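PDB 2HFS: mevalonate kinase, putative from Leishmania major, which probably phosphorylates (R)-mevalonate with ATP to give (R)-5-phosphomevalonate, a step on the mevalonate route to isopentenyl diphosphate, as a GHMP-family kinase. Local coordinates for residues A[91-95]-A[96-100]; A[240-243]-A[244-247]. One frame throughout, in Å; residues are numbered along the deposited sequence.

Contact 1 (A[91-95]-A[96-100]); sequences VDLSG and DGLKM
L93 and L98 meet across the turn that leads into strand 97-103, and a single water holds the backbone of the turn together. Walking from V91, the first residue to take part is D92. Its OD1 takes two donors from S94: the backbone N, at 3.0 Å from OD1, lies nearly in line with the C-O bond, whereas S94 OG, 2.7 Å from the same OD1, comes in on the syn side, 20° out of the carboxylate plane. The backbone bond makes this an Asx turn, and the second grip fixes the carboxylate's rotation. D92 O, meanwhile, accepts from the water at 2.7 Å. L93 comes next: with CG set opposite the carbonyl carbon (chi1 -60°), it brings both methyls to L98, CD2 lying 3.8 Å from L98 CG, and the two side chains cross at about a right angle. Past S94, G95 N donates to the water at 2.8 Å. The same water gives its other proton to D96 O, 3.0 Å away, so three backbone groups of the turn share one solvent molecule where no direct hydrogen bond spans the two halves. The CB of D96 points away from the preceding segment, and its OD1 accepts from the backbone N of G54. The leucine pair faces inward, against L58 of strand 58-62 and Y130 of helix 114-130, with L86 of helix 70-88 also touching L93; backbone bonds from L98 to G57 and Q59 and from G97 to N52 seat the new strand between 58-62 and 36-52.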
ATOM      1  N   VAL A  91     -22.064   8.695  12.098  1.00 16.00           N
ATOM      2  CA  VAL A  91     -22.152   7.819  13.247  1.00 14.33           C
ATOM      3  C   VAL A  91     -21.802   8.646  14.491  1.00 15.94           C
ATOM      4  O   VAL A  91     -20.802   9.373  14.504  1.00 16.27           O
ATOM      5  CB  VAL A  91     -21.215   6.609  13.087  1.00 14.51           C
ATOM      6  CG1 VAL A  91     -21.272   5.741  14.300  1.00 14.15           C
ATOM      7  CG2 VAL A  91     -21.575   5.827  11.821  1.00 13.66           C
ATOM      8  N   ASP A  92     -22.644   8.523  15.516  1.00 16.96           N
ATOM      9  CA  ASP A  92     -22.596   9.336  16.731  1.00 17.26           C
ATOM     10  C   ASP A  92     -22.392   8.412  17.912  1.00 17.12           C
ATOM     11  O   ASP A  92     -23.262   7.585  18.211  1.00 18.39           O
ATOM     12  CB  ASP A  92     -23.942  10.041  16.899  1.00 17.22           C
ATOM     13  CG  ASP A  92     -23.955  11.059  18.044  1.00 20.87           C
ATOM     14  OD1 ASP A  92     -23.235  10.886  19.055  1.00 19.70           O
ATOM     15  OD2 ASP A  92     -24.691  12.064  18.013  1.00 24.21           O
ATOM     16  N   LEU A  93     -21.262   8.565  18.591  1.00 16.52           N
ATOM     17  CA  LEU A  93     -20.892   7.675  19.682  1.00 16.44           C
ATOM     18  C   LEU A  93     -20.962   8.360  21.065  1.00 16.81           C
ATOM     19  O   LEU A  93     -20.417   7.854  22.050  1.00 16.66           O
ATOM     20  CB  LEU A  93     -19.509   7.061  19.400  1.00 14.56           C
ATOM     21  CG  LEU A  93     -19.348   6.204  18.112  1.00 15.59           C
ATOM     22  CD1 LEU A  93     -18.029   5.435  18.124  1.00 12.46           C
ATOM     23  CD2 LEU A  93     -20.520   5.232  17.848  1.00  9.69           C
ATOM     24  N   SER A  94     -21.682   9.477  21.142  1.00 17.69           N
ATOM     25  CA  SER A  94     -21.775  10.253  22.385  1.00 18.96           C
ATOM     26  C   SER A  94     -22.604   9.584  23.501  1.00 18.61           C
ATOM     27  O   SER A  94     -22.414   9.888  24.683  1.00 19.75           O
ATOM     28  CB  SER A  94     -22.259  11.681  22.105  1.00 18.32           C
ATOM     29  OG  SER A  94     -23.574  11.673  21.569  1.00 21.30           O
ATOM     30  N   GLY A  95     -23.496   8.665  23.133  1.00 19.63           N
ATOM     31  CA  GLY A  95     -24.241   7.863  24.112  1.00 19.55           C
ATOM     32  C   GLY A  95     -23.592   6.500  24.295  1.00 18.69           C
ATOM     33  O   GLY A  95     -22.646   6.366  25.068  1.00 19.57           O
ATOM     34  N   ASP A  96     -24.118   5.491  23.607  1.00 17.44           N
ATOM     35  CA  ASP A  96     -23.477   4.180  23.526  1.00 18.20           C
ATOM     36  C   ASP A  96     -22.377   4.239  22.485  1.00 16.18           C
ATOM     37  O   ASP A  96     -22.574   4.770  21.391  1.00 17.42           O
ATOM     38  CB  ASP A  96     -24.466   3.102  23.095  1.00 18.36           C
ATOM     39  CG  ASP A  96     -25.579   2.899  24.080  1.00 23.31           C
ATOM     40  OD1 ASP A  96     -25.414   3.297  25.261  1.00 24.10           O
ATOM     41  OD2 ASP A  96     -26.656   2.342  23.750  1.00 24.25           O
ATOM     42  N   GLY A  97     -21.234   3.655  22.818  1.00 13.79           N
ATOM     43  CA  GLY A  97     -20.077   3.694  21.947  1.00 13.14           C
ATOM     44  C   GLY A  97     -19.876   2.368  21.249  1.00 13.09           C
ATOM     45  O   GLY A  97     -20.816   1.576  21.099  1.00 12.14           O
ATOM     46  N   LEU A  98     -18.638   2.140  20.819  1.00 12.22           N
ATOM     47  CA  LEU A  98     -18.256   0.919  20.132  1.00 12.26           C
ATOM     48  C   LEU A  98     -16.939   0.387  20.684  1.00 12.03           C
ATOM     49  O   LEU A  98     -16.029   1.149  21.012  1.00 11.97           O
ATOM     50  CB  LEU A  98     -18.090   1.173  18.614  1.00 11.76           C
ATOM     51  CG  LEU A  98     -19.313   1.594  17.775  1.00 13.59           C
ATOM     52  CD1 LEU A  98     -18.922   1.919  16.332  1.00 15.88           C
ATOM     53  CD2 LEU A  98     -20.419   0.544  17.767  1.00 15.65           C
ATOM     54  N   LYS A  99     -16.832  -0.930  20.757  1.00 13.23           N
ATOM     55  CA  LYS A  99     -15.547  -1.557  20.944  1.00 13.23           C
ATOM     56  C   LYS A  99     -15.060  -1.995  19.574  1.00 13.76           C
ATOM     57  O   LYS A  99     -15.808  -2.640  18.835  1.00 12.60           O
ATOM     58  CB  LYS A  99     -15.661  -2.750  21.895  1.00 13.91           C
ATOM     59  CG  LYS A  99     -15.676  -2.319  23.366  1.00 16.76           C
ATOM     60  CD  LYS A  99     -15.993  -3.480  24.312  1.00 18.53           C
ATOM     61  CE  LYS A  99     -14.758  -4.177  24.808  1.00 19.02           C
ATOM     62  NZ  LYS A  99     -15.103  -5.192  25.853  1.00 23.59           N
HETATM   63  N   MSE A 100     -13.816  -1.640  19.266  1.00 11.89           N
HETATM   64  CA  MSE A 100     -13.186  -1.911  17.975  1.00 13.29           C
HETATM   65  C   MSE A 100     -12.032  -2.890  18.208  1.00 12.58           C
HETATM   66  O   MSE A 100     -11.133  -2.632  19.025  1.00 11.98           O
HETATM   67  CB  MSE A 100     -12.670  -0.591  17.390  1.00 15.05           C
HETATM   68  CG  MSE A 100     -12.168  -0.679  15.964  1.00 16.68           C
HETATM   69 SE   MSE A 100     -11.564   1.082  15.289  1.00 24.06          SE
HETATM   70  CE  MSE A 100     -10.927   0.433  13.617  1.00 18.57           C
TER
HETATM   71  O   HOH W   1     -24.079   7.296  20.764  1.00 23.32           O

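Contact 2 (A[240-243]-A[244-247]); sequences GDLQ and RLGQ
D241 sits at the N-cap of helix 242-258 and reaches over the first turn to R244. Its CB points at the following segment, and CG stands anti to the backbone N (chi1 -167°), which brings the carboxylate over the start of the helix. CG lies 3.6 Å from R244 CB. Of the two oxygens, OD1 accepts from R244 N in a weak, long bond of 3.4 Å that is nonetheless fairly straight, with 165° at the hydrogen. OD2 rests against R244 CB at 3.5 Å. The arginine crosses the aspartate at about a right angle and carries its guanidinium onward, leaving NH1 4.6 Å from D241 OD2, too far for a salt bridge, with the two charged planes 68° apart; its ionic partner is E235 of helix 216-239, which NH2 meets.

Behind the cap the regular helix begins. L245 N donates to D241 O, G246 N to L242 O at 2.9 Å, and Q247 N to Q243 O, the last the straightest of the three. L242 and L245 run alongside each other in the same direction, their CD2 methyls 4.1 Å apart; L242 also packs on F184 and L279, and L245 on L237 of the preceding helix. G240, with positive phi, is the C' residue of the Schellman motif that ends that helix, so one helix stops and the next is capped within two residues. Chemically, the aspartate gives a backbone N-H of the first turn an acceptor, if a loose one, and its negative charge at the helix N terminus would probably be eased by the helix dipole and, less directly, by R244 and by K239, whose ion pair with OD2 is long and weak.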
ATOM      1  N   GLY A 240       1.373 -12.510 -19.318  1.00 23.42           N
ATOM      2  CA  GLY A 240       1.693 -13.391 -18.201  1.00 22.96           C
ATOM      3  C   GLY A 240       3.159 -13.766 -18.215  1.00 21.91           C
ATOM      4  O   GLY A 240       3.551 -14.869 -17.802  1.00 22.73           O
ATOM      5  N   ASP A 241       3.973 -12.837 -18.693  1.00 21.56           N
ATOM      6  CA  ASP A 241       5.414 -13.005 -18.756  1.00 20.72           C
ATOM      7  C   ASP A 241       6.112 -12.418 -17.518  1.00 20.93           C
ATOM      8  O   ASP A 241       6.471 -11.237 -17.491  1.00 19.70           O
ATOM      9  CB  ASP A 241       5.933 -12.351 -20.035  1.00 22.28           C
ATOM     10  CG  ASP A 241       7.370 -12.729 -20.357  1.00 23.00           C
ATOM     11  OD1 ASP A 241       8.065 -13.324 -19.492  1.00 24.97           O
ATOM     12  OD2 ASP A 241       7.884 -12.450 -21.463  1.00 22.58           O
ATOM     13  N   LEU A 242       6.343 -13.264 -16.518  1.00 20.40           N
ATOM     14  CA  LEU A 242       6.896 -12.799 -15.243  1.00 20.80           C
ATOM     15  C   LEU A 242       8.399 -12.512 -15.261  1.00 20.66           C
ATOM     16  O   LEU A 242       8.863 -11.606 -14.564  1.00 19.17           O
ATOM     17  CB  LEU A 242       6.527 -13.748 -14.101  1.00 21.46           C
ATOM     18  CG  LEU A 242       5.029 -13.850 -13.760  1.00 21.95           C
ATOM     19  CD1 LEU A 242       4.812 -14.622 -12.460  1.00 22.88           C
ATOM     20  CD2 LEU A 242       4.333 -12.488 -13.695  1.00 19.24           C
ATOM     21  N   GLN A 243       9.162 -13.269 -16.045  1.00 19.21           N
ATOM     22  CA  GLN A 243      10.593 -12.987 -16.167  1.00 18.24           C
ATOM     23  C   GLN A 243      10.823 -11.573 -16.717  1.00 17.89           C
ATOM     24  O   GLN A 243      11.671 -10.832 -16.225  1.00 16.87           O
ATOM     25  CB  GLN A 243      11.273 -14.038 -17.039  1.00 19.56           C
ATOM     26  CG  GLN A 243      12.779 -13.953 -17.057  1.00 18.47           C
ATOM     27  CD  GLN A 243      13.384 -14.965 -18.004  1.00 24.27           C
ATOM     28  OE1 GLN A 243      13.171 -16.175 -17.841  1.00 24.52           O
ATOM     29  NE2 GLN A 243      14.119 -14.482 -19.006  1.00 20.30           N
ATOM     30  N   ARG A 244      10.058 -11.211 -17.738  1.00 17.10           N
ATOM     31  CA  ARG A 244      10.180  -9.900 -18.340  1.00 18.35           C
ATOM     32  C   ARG A 244       9.668  -8.831 -17.390  1.00 17.81           C
ATOM     33  O   ARG A 244      10.243  -7.738 -17.296  1.00 18.07           O
ATOM     34  CB  ARG A 244       9.393  -9.835 -19.639  1.00 19.04           C
ATOM     35  CG  ARG A 244       9.372  -8.445 -20.232  1.00 20.96           C
ATOM     36  CD  ARG A 244       9.132  -8.398 -21.713  1.00 26.45           C
ATOM     37  NE  ARG A 244       8.426  -7.173 -22.091  1.00 27.83           N
ATOM     38  CZ  ARG A 244       7.148  -7.129 -22.454  1.00 28.69           C
ATOM     39  NH1 ARG A 244       6.408  -8.243 -22.518  1.00 30.06           N
ATOM     40  NH2 ARG A 244       6.605  -5.970 -22.780  1.00 28.60           N
ATOM     41  N   LEU A 245       8.570  -9.137 -16.705  1.00 17.20           N
ATOM     42  CA  LEU A 245       8.045  -8.223 -15.714  1.00 15.89           C
ATOM     43  C   LEU A 245       9.138  -7.886 -14.700  1.00 15.46           C
ATOM     44  O   LEU A 245       9.310  -6.724 -14.337  1.00 14.49           O
ATOM     45  CB  LEU A 245       6.809  -8.801 -15.020  1.00 15.79           C
ATOM     46  CG  LEU A 245       6.119  -7.801 -14.076  1.00 17.23           C
ATOM     47  CD1 LEU A 245       5.374  -6.724 -14.847  1.00 16.79           C
ATOM     48  CD2 LEU A 245       5.190  -8.504 -13.084  1.00 16.45           C
ATOM     49  N   GLY A 246       9.884  -8.901 -14.279  1.00 13.88           N
ATOM     50  CA  GLY A 246      10.966  -8.729 -13.308  1.00 14.15           C
ATOM     51  C   GLY A 246      12.103  -7.853 -13.809  1.00 13.30           C
ATOM     52  O   GLY A 246      12.561  -6.937 -13.121  1.00 11.39           O
ATOM     53  N   GLN A 247      12.568  -8.143 -15.021  1.00 13.71           N
ATOM     54  CA  GLN A 247      13.567  -7.309 -15.672  1.00 13.25           C
ATOM     55  C   GLN A 247      13.163  -5.817 -15.733  1.00 11.77           C
ATOM     56  O   GLN A 247      14.007  -4.938 -15.532  1.00 12.46           O
ATOM     57  CB  GLN A 247      13.908  -7.863 -17.060  1.00 12.78           C
ATOM     58  CG  GLN A 247      15.129  -7.183 -17.723  1.00 22.34           C
ATOM     59  CD  GLN A 247      16.240  -6.802 -16.737  1.00 24.69           C
ATOM     60  OE1 GLN A 247      16.727  -7.640 -15.944  1.00 27.86           O
ATOM     61  NE2 GLN A 247      16.642  -5.525 -16.780  1.00 29.22           N
TER

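From the N terminus, contact 1 comes first, turning the chain after helix 70-88 into strand 97-103 of the mixed beta-sheet, within the N-terminal GHMP kinase region. Helices 114-130 and 136-146 and more strands follow before the chain reaches the C-terminal region, where contact 2 marks the change from helix 216-239 to helix 242-258. Each contact closes only a tight local turn, and the two stand in series, neither nested nor crossing. The centres of contact 1 and contact 2 are about 49 Å apart, on opposite sides of the chain's centre. Contact 1 joins a helix to a beta-sheet; contact 2 joins two successive helices.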